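Local coordinates for homoprotocatechuate 2,3-dioxygenase (Brevibacterium fuscum, PDB 4Z6M), which catalyses extradiol ring cleavage of homoprotocatechuate, using an iron(II) ion held by two histidines and a glutamate to activate oxygen, at residues N33-V38 against I51-F56; D120-P125 against R167-D172; P161-G166 against Y189-H194. The protein carries 1 engineered substitution. All coordinates share one frame; numbering follows the deposited sequence.

How the contacts relate
From the N terminus, contact 1 closes first: after helix 28-38 and strand 42-46 the chain returns as strand 50-54 and packs against the helix, closing a loop of 12 residues between the segments. That contact belongs to the first glyoxalase-family region and is finished before the others open. Contacts 2 and 3 cross, their segments alternating along the chain, and share helix 163-172. Its later part reaches back over 41 residues to the turn between strands 115-119 and 125-129, tying the second region to the first, while its start packs forward onto strand 188-194. The centres of contacts 2 and 3 lie 9 Å apart, and Leu122 touches Gly166 between them. The centre of contact 1 lies about 30 Å from theirs.

Contact 1 (N33-V38 against I51-F56); sequences NFYVDV and IYLRSF
Leu53 pushes its forked end between Tyr35 and Val36, and these apolar meetings are all that joins the helix segment 33-38 to the strand segment 51-56; no hydrogen bond passes between them. One branch, CD1, comes to 3.6 Å from CB of Tyr35, so it is the root of the tyrosine and not its hydroxyl end that meets the strand. The other branch, CD2, lies 3.7 Å from CG2 of Val36, with the two side chains slanting across each other. Val36 presents that methyl because CG1 is anti to the backbone N (chi1 178°), which puts CG2 anti to the carbonyl carbon.

Within the helix, Phe34 CD2 lies over the centre of one face of the Tyr35 ring, 3.7 Å above its plane. Among the polar bonds, Tyr35 carries its OH away from the strand to a hydrogen bond with Asp260. The last helical turn is wide, of pi type, closed by Val38 N to Asn33 O at 2.9 Å.

This is the helix-on-sheet layer of a glyoxalase-type βαβββ module. Helix 28-38 lies against strand 50-54 through Leu53 and also against that strand's two sheet neighbours: Val36 leans on Val43 of strand 42-46, and Tyr35 on Leu64 and Leu66 of strand 64-68.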
loop_
_atom_site.group_PDB
_atom_site.type_symbol
_atom_site.label_atom_id
_atom_site.label_comp_id
_atom_site.label_asym_id
_atom_site.label_seq_id
_atom_site.Cartn_x
_atom_site.Cartn_y
_atom_site.Cartn_z
ATOM N N ASN A 33 -20.992 3.667 -18.608
ATOM C CA ASN A 33 -19.905 4.594 -18.333
ATOM C C ASN A 33 -19.466 4.505 -16.861
ATOM O O ASN A 33 -18.276 4.575 -16.550
ATOM C CB ASN A 33 -20.310 6.019 -18.713
ATOM C CG ASN A 33 -19.243 7.040 -18.379
ATOM O OD1 ASN A 33 -19.394 7.806 -17.430
ATOM N ND2 ASN A 33 -18.165 7.060 -19.150
ATOM N N PHE A 34 -20.429 4.347 -15.962
ATOM C CA PHE A 34 -20.109 4.254 -14.537
ATOM C C PHE A 34 -19.396 2.930 -14.239
ATOM O O PHE A 34 -18.318 2.912 -13.636
ATOM C CB PHE A 34 -21.387 4.378 -13.716
ATOM C CG PHE A 34 -21.172 4.356 -12.213
ATOM C CD1 PHE A 34 -20.736 5.501 -11.555
ATOM C CD2 PHE A 34 -21.434 3.219 -11.459
ATOM C CE1 PHE A 34 -20.563 5.502 -10.167
ATOM C CE2 PHE A 34 -21.260 3.220 -10.080
ATOM C CZ PHE A 34 -20.833 4.360 -9.445
ATOM N N TYR A 35 -20.011 1.805 -14.610
ATOM C CA TYR A 35 -19.484 0.525 -14.177
ATOM C C TYR A 35 -18.243 0.061 -14.935
ATOM O O TYR A 35 -17.395 -0.636 -14.359
ATOM C CB TYR A 35 -20.552 -0.557 -14.253
ATOM C CG TYR A 35 -21.628 -0.395 -13.192
ATOM C CD1 TYR A 35 -21.407 -0.818 -11.891
ATOM C CD2 TYR A 35 -22.855 0.161 -13.481
ATOM C CE1 TYR A 35 -22.369 -0.672 -10.907
ATOM C CE2 TYR A 35 -23.831 0.305 -12.506
ATOM C CZ TYR A 35 -23.585 -0.115 -11.223
ATOM O OH TYR A 35 -24.502 0.018 -10.222
ATOM N N VAL A 36 -18.148 0.427 -16.209
ATOM C CA VAL A 36 -17.012 0.036 -17.033
ATOM C C VAL A 36 -15.962 1.133 -17.014
ATOM O O VAL A 36 -14.809 0.874 -16.664
ATOM C CB VAL A 36 -17.426 -0.320 -18.484
ATOM C CG1 VAL A 36 -16.206 -0.685 -19.324
ATOM C CG2 VAL A 36 -18.408 -1.477 -18.470
ATOM N N ASP A 37 -16.304 2.341 -17.432
ATOM C CA ASP A 37 -15.269 3.363 -17.581
ATOM C C ASP A 37 -14.789 3.904 -16.251
ATOM O O ASP A 37 -13.582 4.046 -16.056
ATOM C CB ASP A 37 -15.699 4.488 -18.514
ATOM C CG ASP A 37 -15.973 3.982 -19.897
ATOM O OD1 ASP A 37 -15.220 3.100 -20.361
ATOM O OD2 ASP A 37 -16.919 4.459 -20.505
ATOM N N VAL A 38 -15.708 4.187 -15.329
ATOM C CA VAL A 38 -15.271 4.685 -14.021
ATOM C C VAL A 38 -14.733 3.559 -13.161
ATOM O O VAL A 38 -13.593 3.644 -12.703
ATOM C CB VAL A 38 -16.360 5.483 -13.287
ATOM C CG1 VAL A 38 -15.866 5.956 -11.926
ATOM C CG2 VAL A 38 -16.836 6.654 -14.154
ATOM N N ILE A 51 -25.931 -5.391 -20.135
ATOM C CA ILE A 51 -24.485 -5.496 -20.004
ATOM C C ILE A 51 -24.175 -6.448 -18.882
ATOM O O ILE A 51 -24.705 -6.314 -17.779
ATOM C CB ILE A 51 -23.839 -4.124 -19.718
ATOM C CG1 ILE A 51 -24.225 -3.130 -20.830
ATOM C CG2 ILE A 51 -22.332 -4.263 -19.580
ATOM C CD1 ILE A 51 -23.887 -1.705 -20.511
ATOM N N TYR A 52 -23.329 -7.414 -19.175
ATOM C CA TYR A 52 -22.944 -8.458 -18.228
ATOM C C TYR A 52 -21.499 -8.187 -17.831
ATOM O O TYR A 52 -20.633 -8.109 -18.696
ATOM C CB TYR A 52 -23.017 -9.839 -18.872
ATOM C CG TYR A 52 -24.426 -10.312 -19.152
ATOM C CD1 TYR A 52 -25.171 -9.786 -20.209
ATOM C CD2 TYR A 52 -24.996 -11.317 -18.386
ATOM C CE1 TYR A 52 -26.473 -10.224 -20.460
ATOM C CE2 TYR A 52 -26.287 -11.766 -18.629
ATOM C CZ TYR A 52 -27.021 -11.216 -19.667
ATOM O OH TYR A 52 -28.318 -11.656 -19.871
ATOM N N LEU A 53 -21.251 -8.048 -16.527
ATOM C CA LEU A 53 -19.977 -7.594 -16.000
ATOM C C LEU A 53 -19.442 -8.562 -14.956
ATOM O O LEU A 53 -20.215 -9.158 -14.201
ATOM C CB LEU A 53 -20.139 -6.235 -15.325
ATOM C CG LEU A 53 -20.617 -5.109 -16.247
ATOM C CD1 LEU A 53 -21.057 -3.907 -15.429
ATOM C CD2 LEU A 53 -19.533 -4.749 -17.249
ATOM N N ARG A 54 -18.108 -8.672 -14.893
ATOM C CA ARG A 54 -17.459 -9.487 -13.893
ATOM C C ARG A 54 -16.257 -8.783 -13.298
ATOM O O ARG A 54 -15.644 -7.901 -13.898
ATOM C CB ARG A 54 -17.075 -10.865 -14.429
ATOM C CG ARG A 54 -15.909 -10.891 -15.388
ATOM C CD ARG A 54 -15.638 -12.297 -15.824
ATOM N NE ARG A 54 -14.441 -12.472 -16.656
ATOM C CZ ARG A 54 -14.436 -12.414 -17.986
ATOM N NH1 ARG A 54 -15.522 -12.039 -18.675
ATOM N NH2 ARG A 54 -13.335 -12.730 -18.635
ATOM N N SER A 55 -15.943 -9.227 -12.086
ATOM C CA SER A 55 -14.768 -8.753 -11.370
ATOM C C SER A 55 -13.491 -9.431 -11.876
ATOM O O SER A 55 -13.537 -10.421 -12.606
ATOM C CB SER A 55 -14.976 -8.974 -9.877
ATOM O OG SER A 55 -15.053 -10.329 -9.571
ATOM N N PHE A 56 -12.351 -8.907 -11.420
ATOM C CA PHE A 56 -11.026 -9.335 -11.913
ATOM C C PHE A 56 -10.774 -10.817 -11.695
ATOM O O PHE A 56 -10.118 -11.449 -12.506
ATOM C CB PHE A 56 -9.954 -8.522 -11.191
ATOM C CG PHE A 56 -8.577 -8.555 -11.810
ATOM C CD1 PHE A 56 -8.363 -8.086 -13.104
ATOM C CD2 PHE A 56 -7.478 -8.983 -11.071
ATOM C CE1 PHE A 56 -7.092 -8.078 -13.644
ATOM C CE2 PHE A 56 -6.205 -8.940 -11.615
ATOM C CZ PHE A 56 -6.027 -8.489 -12.888
#

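Contact 2 (D120-P125 against R167-D172); sequences DPLGFP and RKYLED
Tyr169 reaches from the helix to the Asp120 side chain and the Pro121 ring, so that helix 163-172 of the second glyoxalase-family region is fastened to the type I beta turn (Asp120 to Gly123) between strands 115-119 and 125-129 of the first. Along the helix, Arg167 comes first and points away from the turn, its guanidinium pairing with Asp180.

Tyr169 carries the contact. Its CG stands at an unusual chi1 of 146°, which carries the ring out over the turn. Pro121 lies on one face, CG 4.1 Å from the ring centroid in a CH-pi contact displaced toward the rim, and CD is 3.6 Å from CZ. The two side chains cross at about a right angle. Leu122 adds CD1 at 4.1 Å from CD2 of the tyrosine. The hydroxyl donates to Asp120 OD2 at 2.6 Å, a short bond arriving on the anti side of the carboxylate and tilted about 31° out of its plane. That plane and the tyrosine ring stand 81° apart, nearly upright to each other. Tyr94 on helix 84-96 shares a second hydrogen bond with this hydroxyl, so two partners fix its position, and the Asp120 side chain touches Tyr94 as well.

Leu170 next turns to Tyr126 on strand 125-129, which also packs against Tyr169 and Asp120. The carboxylate that receives the tyrosine is itself anchored by the turn: OD1 of Asp120 closes an Asx turn with Leu122 N and also accepts from Phe124 N, both at 2.9 Å, the two N-H groups approaching from opposite faces of the carboxylate plane.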
loop_
_atom_site.group_PDB
_atom_site.type_symbol
_atom_site.label_atom_id
_atom_site.label_comp_id
_atom_site.label_asym_id
_atom_site.label_seq_id
_atom_site.Cartn_x
_atom_site.Cartn_y
_atom_site.Cartn_z
ATOM N N ASP A 120 -39.130 -14.073 -1.902
ATOM C CA ASP A 120 -38.843 -14.715 -0.622
ATOM C C ASP A 120 -39.734 -14.110 0.470
ATOM O O ASP A 120 -40.499 -13.158 0.203
ATOM C CB ASP A 120 -37.342 -14.704 -0.311
ATOM C CG ASP A 120 -36.868 -13.502 0.487
ATOM O OD1 ASP A 120 -37.522 -12.435 0.580
ATOM O OD2 ASP A 120 -35.742 -13.649 1.025
ATOM N N PRO A 121 -39.694 -14.679 1.684
ATOM C CA PRO A 121 -40.610 -14.202 2.744
ATOM C C PRO A 121 -40.467 -12.727 3.150
ATOM O O PRO A 121 -41.377 -12.161 3.787
ATOM C CB PRO A 121 -40.265 -15.106 3.920
ATOM C CG PRO A 121 -39.718 -16.341 3.313
ATOM C CD PRO A 121 -38.970 -15.889 2.104
ATOM N N LEU A 122 -39.334 -12.121 2.820
ATOM C CA LEU A 122 -39.109 -10.698 3.056
ATOM C C LEU A 122 -39.387 -9.836 1.842
ATOM O O LEU A 122 -39.137 -8.628 1.860
ATOM C CB LEU A 122 -37.670 -10.446 3.546
ATOM C CG LEU A 122 -37.221 -11.256 4.768
ATOM C CD1 LEU A 122 -35.772 -10.924 5.125
ATOM C CD2 LEU A 122 -38.156 -11.037 5.954
ATOM N N GLY A 123 -39.861 -10.456 0.765
ATOM C CA GLY A 123 -40.223 -9.717 -0.447
ATOM C C GLY A 123 -39.110 -9.553 -1.464
ATOM O O GLY A 123 -39.259 -8.784 -2.416
ATOM N N PHE A 124 -37.991 -10.256 -1.268
ATOM C CA PHE A 124 -36.828 -10.072 -2.123
ATOM C C PHE A 124 -36.788 -11.124 -3.220
ATOM O O PHE A 124 -37.122 -12.283 -2.995
ATOM C CB PHE A 124 -35.528 -10.112 -1.318
ATOM C CG PHE A 124 -35.300 -8.888 -0.515
ATOM C CD1 PHE A 124 -35.839 -8.786 0.752
ATOM C CD2 PHE A 124 -34.569 -7.826 -1.014
ATOM C CE1 PHE A 124 -35.647 -7.645 1.504
ATOM C CE2 PHE A 124 -34.384 -6.681 -0.271
ATOM C CZ PHE A 124 -34.912 -6.601 1.002
ATOM N N PRO A 125 -36.330 -10.718 -4.414
ATOM C CA PRO A 125 -36.202 -11.632 -5.545
ATOM C C PRO A 125 -34.855 -12.341 -5.444
ATOM O O PRO A 125 -33.832 -11.820 -5.912
ATOM C CB PRO A 125 -36.290 -10.704 -6.755
ATOM C CG PRO A 125 -35.760 -9.406 -6.273
ATOM C CD PRO A 125 -36.117 -9.313 -4.809
ATOM N N ARG A 167 -33.588 -12.416 10.213
ATOM C CA ARG A 167 -32.434 -13.177 10.693
ATOM C C ARG A 167 -32.755 -14.653 10.912
ATOM O O ARG A 167 -32.008 -15.515 10.478
ATOM C CB ARG A 167 -31.876 -12.553 11.974
ATOM C CG ARG A 167 -30.812 -13.382 12.672
ATOM C CD ARG A 167 -30.626 -12.799 14.048
ATOM N NE ARG A 167 -29.575 -13.453 14.808
ATOM C CZ ARG A 167 -28.743 -12.783 15.611
ATOM N NH1 ARG A 167 -28.824 -11.449 15.721
ATOM N NH2 ARG A 167 -27.814 -13.428 16.263
ATOM N N LYS A 168 -33.862 -14.940 11.585
ATOM C CA LYS A 168 -34.261 -16.323 11.832
ATOM C C LYS A 168 -34.452 -17.095 10.521
ATOM O O LYS A 168 -33.975 -18.229 10.381
ATOM C CB LYS A 168 -35.526 -16.352 12.678
ATOM C CG LYS A 168 -35.843 -17.726 13.219
ATOM C CD LYS A 168 -36.784 -18.499 12.335
ATOM C CE LYS A 168 -37.509 -19.563 13.142
ATOM N NZ LYS A 168 -38.053 -20.564 12.206
ATOM N N TYR A 169 -35.111 -16.462 9.561
ATOM C CA TYR A 169 -35.343 -17.069 8.254
ATOM C C TYR A 169 -34.021 -17.378 7.536
ATOM O O TYR A 169 -33.829 -18.471 7.026
ATOM C CB TYR A 169 -36.283 -16.188 7.426
ATOM C CG TYR A 169 -36.024 -16.172 5.931
ATOM C CD1 TYR A 169 -36.307 -17.274 5.136
ATOM C CD2 TYR A 169 -35.489 -15.057 5.331
ATOM C CE1 TYR A 169 -36.065 -17.263 3.773
ATOM C CE2 TYR A 169 -35.237 -15.031 3.963
ATOM C CZ TYR A 169 -35.535 -16.130 3.202
ATOM O OH TYR A 169 -35.300 -16.108 1.856
ATOM N N LEU A 170 -33.092 -16.423 7.554
ATOM C CA LEU A 170 -31.793 -16.634 6.906
ATOM C C LEU A 170 -30.965 -17.669 7.638
ATOM O O LEU A 170 -30.240 -18.424 6.998
ATOM C CB LEU A 170 -31.034 -15.317 6.728
ATOM C CG LEU A 170 -31.625 -14.360 5.684
ATOM C CD1 LEU A 170 -30.904 -13.030 5.712
ATOM C CD2 LEU A 170 -31.611 -14.925 4.274
ATOM N N GLU A 171 -31.087 -17.752 8.966
ATOM C CA GLU A 171 -30.395 -18.813 9.688
ATOM C C GLU A 171 -30.913 -20.198 9.330
ATOM O O GLU A 171 -30.129 -21.136 9.142
ATOM C CB GLU A 171 -30.487 -18.577 11.200
ATOM C CG GLU A 171 -29.640 -17.415 11.682
ATOM C CD GLU A 171 -29.844 -17.139 13.157
ATOM O OE1 GLU A 171 -30.991 -17.258 13.653
ATOM O OE2 GLU A 171 -28.855 -16.834 13.817
ATOM N N ASP A 172 -32.230 -20.321 9.213
ATOM C CA ASP A 172 -32.823 -21.602 8.822
ATOM C C ASP A 172 -32.335 -21.991 7.432
ATOM O O ASP A 172 -32.120 -23.157 7.129
ATOM C CB ASP A 172 -34.356 -21.500 8.827
ATOM C CG ASP A 172 -34.954 -21.506 10.239
ATOM O OD1 ASP A 172 -34.279 -21.894 11.202
ATOM O OD2 ASP A 172 -36.135 -21.129 10.367
#

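Contact 3 (P161-G166 against Y189-H194); sequences PDVPRG and YAAWMH
Val163, in the opening turn of the helix, stands over Ala190 on the strand, and their CA atoms, 6.4 Å apart, are the nearest CA pair across the two segments. The helix start is capped: Asp162 occupies the N-cap position and its OD1 takes a hydrogen bond from Arg165 N at 3.1 Å, met from well above the carboxylate plane. Gly166 N to Asp162 O follows at 3.2 Å. Strand 188-194 runs beneath, extended from Ala190 on, bonded through its backbone to strand 176-182 at Ile181 and to strand 202-206 at Leu204 and Gly206.

This is a helix packed on its own sheet in a glyoxalase-type βαβββ module of the second family region: strand 152-160 leads into helix 163-172, and strand 188-194 belongs to the mixed sheet underneath. Strand 152-160 supplies His155 to the iron(II) site, which His214 and Glu267 from strands 211-218 and 265-270 complete; the side chain of Ala190 is about 10 Å from the metal.

Val163 does the touching with both methyls. Its chi1 of 177° swings CG1 down to Ala191, 4.1 Å from its CB, which points up toward the helix, and leaves CG2 over the backbone, 4.0 Å from the carbonyl O of Tyr189. Ala190 directs its CB away from the helix and offers just main-chain atoms, its carbonyl C lying 4.1 Å from Val163 CG1. Tyr189 also turns away, taking its hydroxyl to Asp183 and its side chain against Ile181 and Val332.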
loop_
_atom_site.group_PDB
_atom_site.type_symbol
_atom_site.label_atom_id
_atom_site.label_comp_id
_atom_site.label_asym_id
_atom_site.label_seq_id
_atom_site.Cartn_x
_atom_site.Cartn_y
_atom_site.Cartn_z
ATOM N N PRO A 161 -37.889 -4.343 7.438
ATOM C CA PRO A 161 -38.360 -3.603 8.643
ATOM C C PRO A 161 -38.159 -4.341 9.964
ATOM O O PRO A 161 -38.030 -3.681 10.994
ATOM C CB PRO A 161 -39.844 -3.355 8.356
ATOM C CG PRO A 161 -40.192 -4.383 7.327
ATOM C CD PRO A 161 -38.972 -4.590 6.480
ATOM N N ASP A 162 -38.166 -5.679 9.945
ATOM C CA ASP A 162 -38.077 -6.506 11.158
ATOM C C ASP A 162 -36.815 -7.360 11.063
ATOM O O ASP A 162 -36.803 -8.402 10.400
ATOM C CB ASP A 162 -39.345 -7.385 11.257
ATOM C CG ASP A 162 -39.423 -8.215 12.543
ATOM O OD1 ASP A 162 -38.371 -8.486 13.184
ATOM O OD2 ASP A 162 -40.554 -8.657 12.867
ATOM N N VAL A 163 -35.739 -6.950 11.735
ATOM C CA VAL A 163 -34.466 -7.652 11.540
ATOM C C VAL A 163 -34.472 -9.051 12.168
ATOM O O VAL A 163 -34.064 -9.994 11.515
ATOM C CB VAL A 163 -33.274 -6.773 11.939
ATOM C CG1 VAL A 163 -31.965 -7.540 11.797
ATOM C CG2 VAL A 163 -33.271 -5.511 11.069
ATOM N N PRO A 164 -34.972 -9.208 13.413
ATOM C CA PRO A 164 -35.007 -10.547 13.976
ATOM C C PRO A 164 -35.797 -11.552 13.143
ATOM O O PRO A 164 -35.391 -12.717 13.031
ATOM C CB PRO A 164 -35.627 -10.327 15.359
ATOM C CG PRO A 164 -35.207 -8.931 15.700
ATOM C CD PRO A 164 -35.343 -8.185 14.404
ATOM N N ARG A 165 -36.911 -11.125 12.565
ATOM C CA ARG A 165 -37.718 -12.017 11.741
ATOM C C ARG A 165 -36.929 -12.490 10.527
ATOM O O ARG A 165 -36.921 -13.686 10.197
ATOM C CB ARG A 165 -38.996 -11.314 11.295
ATOM C CG ARG A 165 -39.918 -12.167 10.431
ATOM C CD ARG A 165 -41.190 -11.408 10.128
ATOM N NE ARG A 165 -42.159 -12.265 9.440
ATOM C CZ ARG A 165 -42.440 -12.226 8.138
ATOM N NH1 ARG A 165 -41.870 -11.346 7.323
ATOM N NH2 ARG A 165 -43.331 -13.083 7.648
ATOM N N GLY A 166 -36.250 -11.553 9.871
ATOM C CA GLY A 166 -35.420 -11.907 8.726
ATOM C C GLY A 166 -34.222 -12.751 9.090
ATOM O O GLY A 166 -33.864 -13.669 8.364
ATOM N N TYR A 189 -30.997 -3.553 15.105
ATOM C CA TYR A 189 -30.927 -2.595 14.028
ATOM C C TYR A 189 -30.315 -3.160 12.746
ATOM O O TYR A 189 -30.579 -2.607 11.671
ATOM C CB TYR A 189 -30.137 -1.370 14.464
ATOM C CG TYR A 189 -30.796 -0.637 15.594
ATOM C CD1 TYR A 189 -30.573 -0.990 16.926
ATOM C CD2 TYR A 189 -31.700 0.392 15.341
ATOM C CE1 TYR A 189 -31.213 -0.304 17.948
ATOM C CE2 TYR A 189 -32.322 1.070 16.360
ATOM C CZ TYR A 189 -32.084 0.716 17.670
ATOM O OH TYR A 189 -32.728 1.393 18.674
ATOM N N ALA A 190 -29.487 -4.209 12.851
ATOM C CA ALA A 190 -28.771 -4.724 11.702
ATOM C C ALA A 190 -28.147 -6.050 12.074
ATOM O O ALA A 190 -27.828 -6.274 13.241
ATOM C CB ALA A 190 -27.712 -3.740 11.254
ATOM N N ALA A 191 -27.982 -6.920 11.093
ATOM C CA ALA A 191 -27.303 -8.189 11.268
ATOM C C ALA A 191 -26.572 -8.554 9.983
ATOM O O ALA A 191 -27.010 -8.195 8.890
ATOM C CB ALA A 191 -28.286 -9.289 11.621
ATOM N N TRP A 192 -25.453 -9.264 10.145
ATOM C CA TRP A 192 -24.578 -9.690 9.053
ATOM C C TRP A 192 -24.483 -11.201 9.078
ATOM O O TRP A 192 -24.404 -11.769 10.133
ATOM C CB TRP A 192 -23.188 -9.081 9.264
ATOM C CG TRP A 192 -23.076 -7.616 8.969
ATOM C CD1 TRP A 192 -22.465 -7.076 7.889
ATOM C CD2 TRP A 192 -23.527 -6.504 9.766
ATOM N NE1 TRP A 192 -22.513 -5.711 7.945
ATOM C CE2 TRP A 192 -23.173 -5.337 9.080
ATOM C CE3 TRP A 192 -24.180 -6.384 10.992
ATOM C CZ2 TRP A 192 -23.465 -4.065 9.559
ATOM C CZ3 TRP A 192 -24.441 -5.124 11.479
ATOM C CH2 TRP A 192 -24.100 -3.974 10.750
ATOM N N MET A 193 -24.497 -11.851 7.918
ATOM C CA MET A 193 -24.525 -13.310 7.925
ATOM C C MET A 193 -23.902 -13.895 6.668
ATOM O O MET A 193 -23.966 -13.305 5.601
ATOM C CB MET A 193 -25.936 -13.846 8.106
ATOM C CG MET A 193 -26.917 -13.313 7.102
ATOM S SD MET A 193 -27.699 -11.725 7.540
ATOM C CE MET A 193 -28.784 -12.292 8.874
ATOM N N HIS A 194 -23.322 -15.071 6.801
ATOM C CA HIS A 194 -22.457 -15.603 5.753
ATOM C C HIS A 194 -22.694 -17.067 5.436
ATOM O O HIS A 194 -23.207 -17.836 6.244
ATOM C CB HIS A 194 -20.981 -15.425 6.128
ATOM C CG HIS A 194 -20.443 -16.521 7.003
ATOM N ND1 HIS A 194 -19.740 -17.577 6.485
ATOM C CD2 HIS A 194 -20.530 -16.750 8.338
ATOM C CE1 HIS A 194 -19.434 -18.421 7.445
ATOM N NE2 HIS A 194 -19.869 -17.925 8.583
#